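Local coordinates for sterol regulatory element-binding protein cleavage-activating protein (Schizosaccharomyces pombe, PDB 4YHC) that acts as the escort required for sre1 processing when sterol and oxygen levels are low, this chain being its WD40 domain, at residues I36-S39 with E40-T44; S90-K94 with D95-I99; V142-S145 with S146-Q150. The protein carries 9 engineered substitutions. All blocks are in the same frame, centred on the assembly; numbering follows the deposited sequence.

In the fold
Interactions 1, 2 and 3 lie in three successive predicted repeats of a WD40 propeller, each in a four-stranded antiparallel blade. Interaction 1 closes the turn between the first and second strands of WD 1, whereas interactions 2 and 3 close the turns between the second and third strands of WD 2 and WD 3. Interactions 2 and 3 have centres about 15 Å apart and touch: F92 CE2 packs against V142 CG2 at 3.7 Å. Interaction 1 lies about 19 Å from interaction 2 and about 23 Å from interaction 3, centre to centre, without touching either. Residues 90-99 and 142-150 also fall inside the region assigned, by similarity, to sre1 binding.

Interaction 1: residues I36-S39 with E40-T44; sequences IAVS and ENYKT
S39 OG is held from two sides: it donates to N41 OD1 at 2.7 Å and accepts the backbone N-H of T44 at 3.0 Å. Its rotation, with OG between the backbone N and the carbonyl carbon (chi1 54°), carries the hydroxyl in over the loop where both partners can be met. N41 adopts a similar first torsion (chi1 68°), so that although its CB leaves S39 behind, the amide folds back. The hydroxyl then meets N41 OD1 almost head-on to its C=O bond, while K43 N reaches the same oxygen from well above the amide plane, 3.1 Å away. That second bond makes an Asx turn, and two donors together fix the rotation of the amide. The other end of the amide, ND2, donates to Q85 O in WD 2.

These side chains stitch the turn between strands 33-38 and 44-49, the first hairpin of the predicted WD 1 blade in a beta-propeller. A type I turn runs from S39 to Y42, closed by Y42 N on S39 O at 2.7 Å, and the chain then passes through a left-handed conformation at Y42 before the second strand starts. There S39 N donates to T44 O at 2.8 Å.

The Y42 ring lies with S39 O above one face, toward the rim, and V38 CG1 approaches obliquely, 4.1 Å from Y42 CD1. The other branch of V38, CG2, comes to 3.3 Å from T44 O, beside the C-H contact that V38 CA makes with that oxygen. K43, its chain bent near the end, turns its amine away from the turn to a salt bridge with E103, and T44 OG1 binds G86 O.

Interaction 2: residues S90-K94 with D95-I99; sequences SLFSK and DTLFI
D95 follows K94 at the tip of the beta hairpin formed by strands 88-92 and 96-101, the middle two strands of the predicted WD 2 blade. D95 OD1 comes within 3.7 Å of S93 OG. At T96 the chain is tied back to a single residue: T96 N donates to S93 OG at 3.0 Å, and T96 O accepts S93 N at 2.8 Å, nearly in line with its carbonyl. S93 thus closes the turn with both its side chain and its backbone.

L97 belongs to the face that carries F92, S90 and I99. Its CB stands over the F92 ring in a CH-pi contact, 3.9 Å from the centroid and 16° off the normal, while L97 CD2 approaches CE2 of that ring. The phenyl group also meets Y113 edge-to-face. Replacing F92 by alanine removes the ring, which is likely to leave L97 CB without its CH-pi partner and open a gap toward Y113 and V142.

F98, on the L91 face, exchanges two backbone bonds with L91. L91 O also lies at the edge of the F98 ring, near its plane, 3.5 Å from CD1. Last comes I99, whose CG1 arm bends at chi2 (-57°) back toward the neighbouring strand. S90 OG is bound by W125 NE1 and A81 O, and S90 CB receives I99 CD1 at 3.7 Å.

Interaction 3: residues V142-S145 with S146-Q150; sequences VVES and SGEIQ
E144 and Q150 each swing CG to the side opposite their own carbonyl carbon (chi1 -71° and -51°) and then run extended, which brings E144 OE2 to 3.1 Å from Q150 NE2. The bond is weak, bent at the hydrogen; the amide and carboxylate planes are also steeply inclined to each other. Both residues stand on the hairpin of strands 136-144 and 148-156 in the predicted WD 3 blade, which turns through a type I turn with a G1 beta bulge.

In that motif G147 N donates to E144 O at 2.9 Å, and E144 N in turn binds E148 O. G147 takes backbone angles at which a CB would be jammed against the carbonyl oxygen of S146, a position that calls for glycine.

E148 lies alongside E144, their carboxylate planes nearly parallel, 7° apart, and E144 OE2 is 4.1 Å from E148 OE1. This closeness of like charges is probably eased by K116, which makes long, weak ion pairs with both, and by the stronger bond of E144 OE1 to S119 OG. S146 OG binds E148 OE1 weakly and packs 3.4 Å from E144 CB.

Farther along, V142 and Q150 form a hydrogen-bonded antiparallel pair, V142 N reaching Q150 O at 2.8 Å. Between that pair and the turn, V143 and I149 form a non-hydrogen-bonded pair on the other face, V143 CG1 resting 4.2 Å from I149 CG1.

Interaction 1: residues I36-S39 with E40-T44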
# COMPACT_ATOMS: atom_id res chain seq x y z
N ILE A 36 3.49 7.69 6.36
CA ILE A 36 2.15 7.26 6.72
C ILE A 36 1.96 5.77 6.39
O ILE A 36 2.65 5.20 5.53
CB ILE A 36 1.09 8.10 6.03
CG1 ILE A 36 1.27 8.09 4.48
CG2 ILE A 36 1.09 9.52 6.60
CD1 ILE A 36 0.11 8.71 3.77
N ALA A 37 1.02 5.12 7.09
CA ALA A 37 0.77 3.72 6.86
C ALA A 37 -0.67 3.38 7.21
O ALA A 37 -1.33 4.10 7.92
CB ALA A 37 1.74 2.87 7.71
N VAL A 38 -1.16 2.27 6.66
CA VAL A 38 -2.50 1.84 6.95
C VAL A 38 -2.54 0.35 7.08
O VAL A 38 -1.78 -0.37 6.44
CB VAL A 38 -3.46 2.35 5.85
CG1 VAL A 38 -3.26 1.59 4.58
CG2 VAL A 38 -4.89 2.23 6.31
N SER A 39 -3.42 -0.16 7.93
CA SER A 39 -3.47 -1.58 8.11
C SER A 39 -4.05 -2.24 6.89
O SER A 39 -4.85 -1.65 6.12
CB SER A 39 -4.28 -1.98 9.39
OG SER A 39 -5.58 -1.45 9.45
N GLU A 40 -3.71 -3.51 6.77
CA GLU A 40 -4.17 -4.33 5.63
C GLU A 40 -5.67 -4.39 5.49
O GLU A 40 -6.11 -4.57 4.40
CB GLU A 40 -3.71 -5.76 5.78
CG GLU A 40 -3.17 -6.33 4.48
CD GLU A 40 -1.67 -6.20 4.43
OE1 GLU A 40 -1.18 -5.49 3.52
OE2 GLU A 40 -0.98 -6.80 5.33
N ASN A 41 -6.41 -4.31 6.58
CA ASN A 41 -7.86 -4.32 6.57
C ASN A 41 -8.41 -2.93 6.43
O ASN A 41 -9.58 -2.77 6.42
CB ASN A 41 -8.47 -5.04 7.82
CG ASN A 41 -8.25 -4.28 9.13
OD1 ASN A 41 -7.42 -3.37 9.20
ND2 ASN A 41 -8.94 -4.71 10.20
N TYR A 42 -7.54 -1.94 6.22
CA TYR A 42 -7.94 -0.52 6.07
C TYR A 42 -8.66 0.05 7.28
O TYR A 42 -9.33 1.04 7.19
CB TYR A 42 -8.71 -0.29 4.77
CG TYR A 42 -7.88 -0.68 3.58
CD1 TYR A 42 -6.85 0.12 3.14
CD2 TYR A 42 -8.08 -1.91 2.92
CE1 TYR A 42 -6.07 -0.23 2.05
CE2 TYR A 42 -7.27 -2.30 1.84
CZ TYR A 42 -6.28 -1.46 1.42
OH TYR A 42 -5.47 -1.82 0.38
N LYS A 43 -8.46 -0.53 8.46
CA LYS A 43 -9.11 0.04 9.62
C LYS A 43 -8.32 1.14 10.30
O LYS A 43 -8.92 2.12 10.82
CB LYS A 43 -9.41 -1.08 10.62
CG LYS A 43 -9.98 -0.63 11.94
CD LYS A 43 -10.56 -1.87 12.62
CE LYS A 43 -9.51 -2.55 13.43
NZ LYS A 43 -9.47 -1.82 14.69
N THR A 44 -7.00 1.00 10.30
CA THR A 44 -6.16 1.80 11.18
C THR A 44 -5.09 2.48 10.37
O THR A 44 -4.42 1.85 9.57
CB THR A 44 -5.52 0.95 12.29
OG1 THR A 44 -6.51 0.29 13.08
CG2 THR A 44 -4.69 1.82 13.29

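Interaction 2: residues S90-K94 with D95-I99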
# COMPACT_ATOMS: atom_id res chain seq x y z
N SER A 90 3.95 -2.12 15.68
CA SER A 90 5.35 -2.40 16.03
C SER A 90 6.19 -1.25 15.65
O SER A 90 6.18 -0.86 14.49
CB SER A 90 5.95 -3.62 15.31
OG SER A 90 5.79 -3.51 13.90
N LEU A 91 6.91 -0.69 16.62
CA LEU A 91 7.83 0.42 16.40
C LEU A 91 9.26 -0.10 16.63
O LEU A 91 9.52 -0.79 17.61
CB LEU A 91 7.54 1.54 17.37
CG LEU A 91 6.21 2.27 17.39
CD1 LEU A 91 6.24 3.29 18.51
CD2 LEU A 91 5.98 2.95 16.05
N PHE A 92 10.19 0.25 15.75
CA PHE A 92 11.56 -0.17 15.89
C PHE A 92 12.43 1.05 15.99
O PHE A 92 12.45 1.91 15.07
CB PHE A 92 12.02 -0.96 14.65
CG PHE A 92 11.50 -2.37 14.61
CD1 PHE A 92 10.16 -2.62 14.36
CD2 PHE A 92 12.38 -3.47 14.81
CE1 PHE A 92 9.68 -3.91 14.36
CE2 PHE A 92 11.89 -4.74 14.80
CZ PHE A 92 10.54 -4.97 14.60
N SER A 93 13.16 1.16 17.09
CA SER A 93 14.27 2.12 17.19
C SER A 93 15.54 1.45 16.67
O SER A 93 15.47 0.34 16.11
CB SER A 93 14.42 2.61 18.64
OG SER A 93 14.78 1.50 19.48
N LYS A 94 16.72 2.08 16.84
CA LYS A 94 17.95 1.47 16.41
C LYS A 94 18.27 0.15 17.14
O LYS A 94 18.87 -0.74 16.54
CB LYS A 94 19.14 2.44 16.50
CG LYS A 94 19.54 2.84 17.92
CD LYS A 94 20.66 3.90 17.95
CE LYS A 94 20.71 4.57 19.34
NZ LYS A 94 21.48 5.85 19.38
N ASP A 95 17.85 0.01 18.40
CA ASP A 95 18.14 -1.20 19.17
C ASP A 95 16.96 -1.85 19.85
O ASP A 95 17.14 -2.89 20.49
CB ASP A 95 19.23 -0.94 20.23
CG ASP A 95 18.90 0.17 21.20
OD1 ASP A 95 17.72 0.42 21.49
OD2 ASP A 95 19.86 0.80 21.68
N THR A 96 15.76 -1.30 19.70
CA THR A 96 14.61 -1.84 20.46
C THR A 96 13.34 -1.91 19.63
O THR A 96 13.06 -0.99 18.83
CB THR A 96 14.39 -0.95 21.68
OG1 THR A 96 15.66 -0.62 22.26
CG2 THR A 96 13.50 -1.59 22.72
N LEU A 97 12.58 -2.97 19.83
CA LEU A 97 11.25 -3.04 19.28
C LEU A 97 10.21 -2.96 20.38
O LEU A 97 10.39 -3.47 21.53
CB LEU A 97 11.08 -4.27 18.39
CG LEU A 97 10.85 -5.63 19.02
CD1 LEU A 97 9.40 -5.99 19.24
CD2 LEU A 97 11.49 -6.68 18.10
N PHE A 98 9.13 -2.27 20.04
CA PHE A 98 8.06 -2.02 20.95
C PHE A 98 6.77 -2.43 20.30
O PHE A 98 6.48 -2.01 19.19
CB PHE A 98 8.00 -0.51 21.21
CG PHE A 98 9.30 0.14 21.66
CD1 PHE A 98 10.19 0.66 20.76
CD2 PHE A 98 9.54 0.38 23.01
CE1 PHE A 98 11.32 1.35 21.14
CE2 PHE A 98 10.68 1.09 23.42
CZ PHE A 98 11.59 1.55 22.48
N ILE A 99 5.94 -3.20 20.98
CA ILE A 99 4.67 -3.68 20.46
C ILE A 99 3.57 -3.07 21.29
O ILE A 99 3.48 -3.37 22.52
CB ILE A 99 4.50 -5.20 20.57
CG1 ILE A 99 5.64 -5.95 19.86
CG2 ILE A 99 3.12 -5.63 20.09
CD1 ILE A 99 5.83 -5.63 18.41

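Interaction 3: residues V142-S145 with S146-Q150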
# COMPACT_ATOMS: atom_id res chain seq x y z
N VAL A 142 11.68 -8.92 9.86
CA VAL A 142 12.50 -7.75 9.78
C VAL A 142 13.51 -7.94 8.69
O VAL A 142 14.33 -8.87 8.73
CB VAL A 142 13.25 -7.54 11.12
CG1 VAL A 142 14.11 -6.29 11.06
CG2 VAL A 142 12.24 -7.37 12.22
N VAL A 143 13.44 -7.08 7.69
CA VAL A 143 14.28 -7.18 6.53
C VAL A 143 15.25 -6.02 6.51
O VAL A 143 14.85 -4.84 6.60
CB VAL A 143 13.48 -7.20 5.20
CG1 VAL A 143 14.41 -7.36 4.00
CG2 VAL A 143 12.46 -8.34 5.20
N GLU A 144 16.53 -6.34 6.34
CA GLU A 144 17.58 -5.33 6.28
C GLU A 144 18.11 -5.16 4.89
O GLU A 144 18.25 -6.10 4.14
CB GLU A 144 18.73 -5.71 7.19
CG GLU A 144 18.41 -5.59 8.67
CD GLU A 144 19.59 -6.02 9.52
OE1 GLU A 144 20.65 -5.33 9.42
OE2 GLU A 144 19.46 -7.05 10.25
N SER A 145 18.38 -3.93 4.53
CA SER A 145 18.92 -3.70 3.18
C SER A 145 20.23 -4.45 2.92
O SER A 145 20.58 -4.72 1.78
CB SER A 145 19.13 -2.22 2.98
OG SER A 145 19.57 -1.71 4.21
N SER A 146 20.90 -4.81 4.02
CA SER A 146 22.11 -5.61 4.02
C SER A 146 21.90 -7.00 3.41
O SER A 146 22.84 -7.61 2.95
CB SER A 146 22.65 -5.74 5.47
OG SER A 146 21.90 -6.69 6.25
N GLY A 147 20.67 -7.51 3.40
CA GLY A 147 20.43 -8.84 2.90
C GLY A 147 20.08 -9.82 3.99
O GLY A 147 19.81 -10.96 3.71
N GLU A 148 20.05 -9.33 5.21
CA GLU A 148 19.65 -10.09 6.40
C GLU A 148 18.12 -10.09 6.58
O GLU A 148 17.51 -9.04 6.48
CB GLU A 148 20.32 -9.40 7.58
CG GLU A 148 20.84 -10.27 8.68
CD GLU A 148 22.21 -9.83 9.15
OE1 GLU A 148 22.74 -8.82 8.61
OE2 GLU A 148 22.78 -10.51 10.06
N ILE A 149 17.53 -11.25 6.81
CA ILE A 149 16.13 -11.35 7.14
C ILE A 149 15.98 -12.14 8.42
O ILE A 149 16.37 -13.33 8.47
CB ILE A 149 15.36 -12.12 6.07
CG1 ILE A 149 15.45 -11.41 4.75
CG2 ILE A 149 13.90 -12.28 6.46
CD1 ILE A 149 14.95 -12.25 3.61
N GLN A 150 15.34 -11.50 9.42
CA GLN A 150 15.04 -12.11 10.70
C GLN A 150 13.56 -12.34 10.87
O GLN A 150 12.71 -11.48 10.55
CB GLN A 150 15.54 -11.24 11.85
CG GLN A 150 16.99 -10.83 11.71
CD GLN A 150 17.47 -9.93 12.81
OE1 GLN A 150 17.13 -10.13 13.96
NE2 GLN A 150 18.29 -8.95 12.46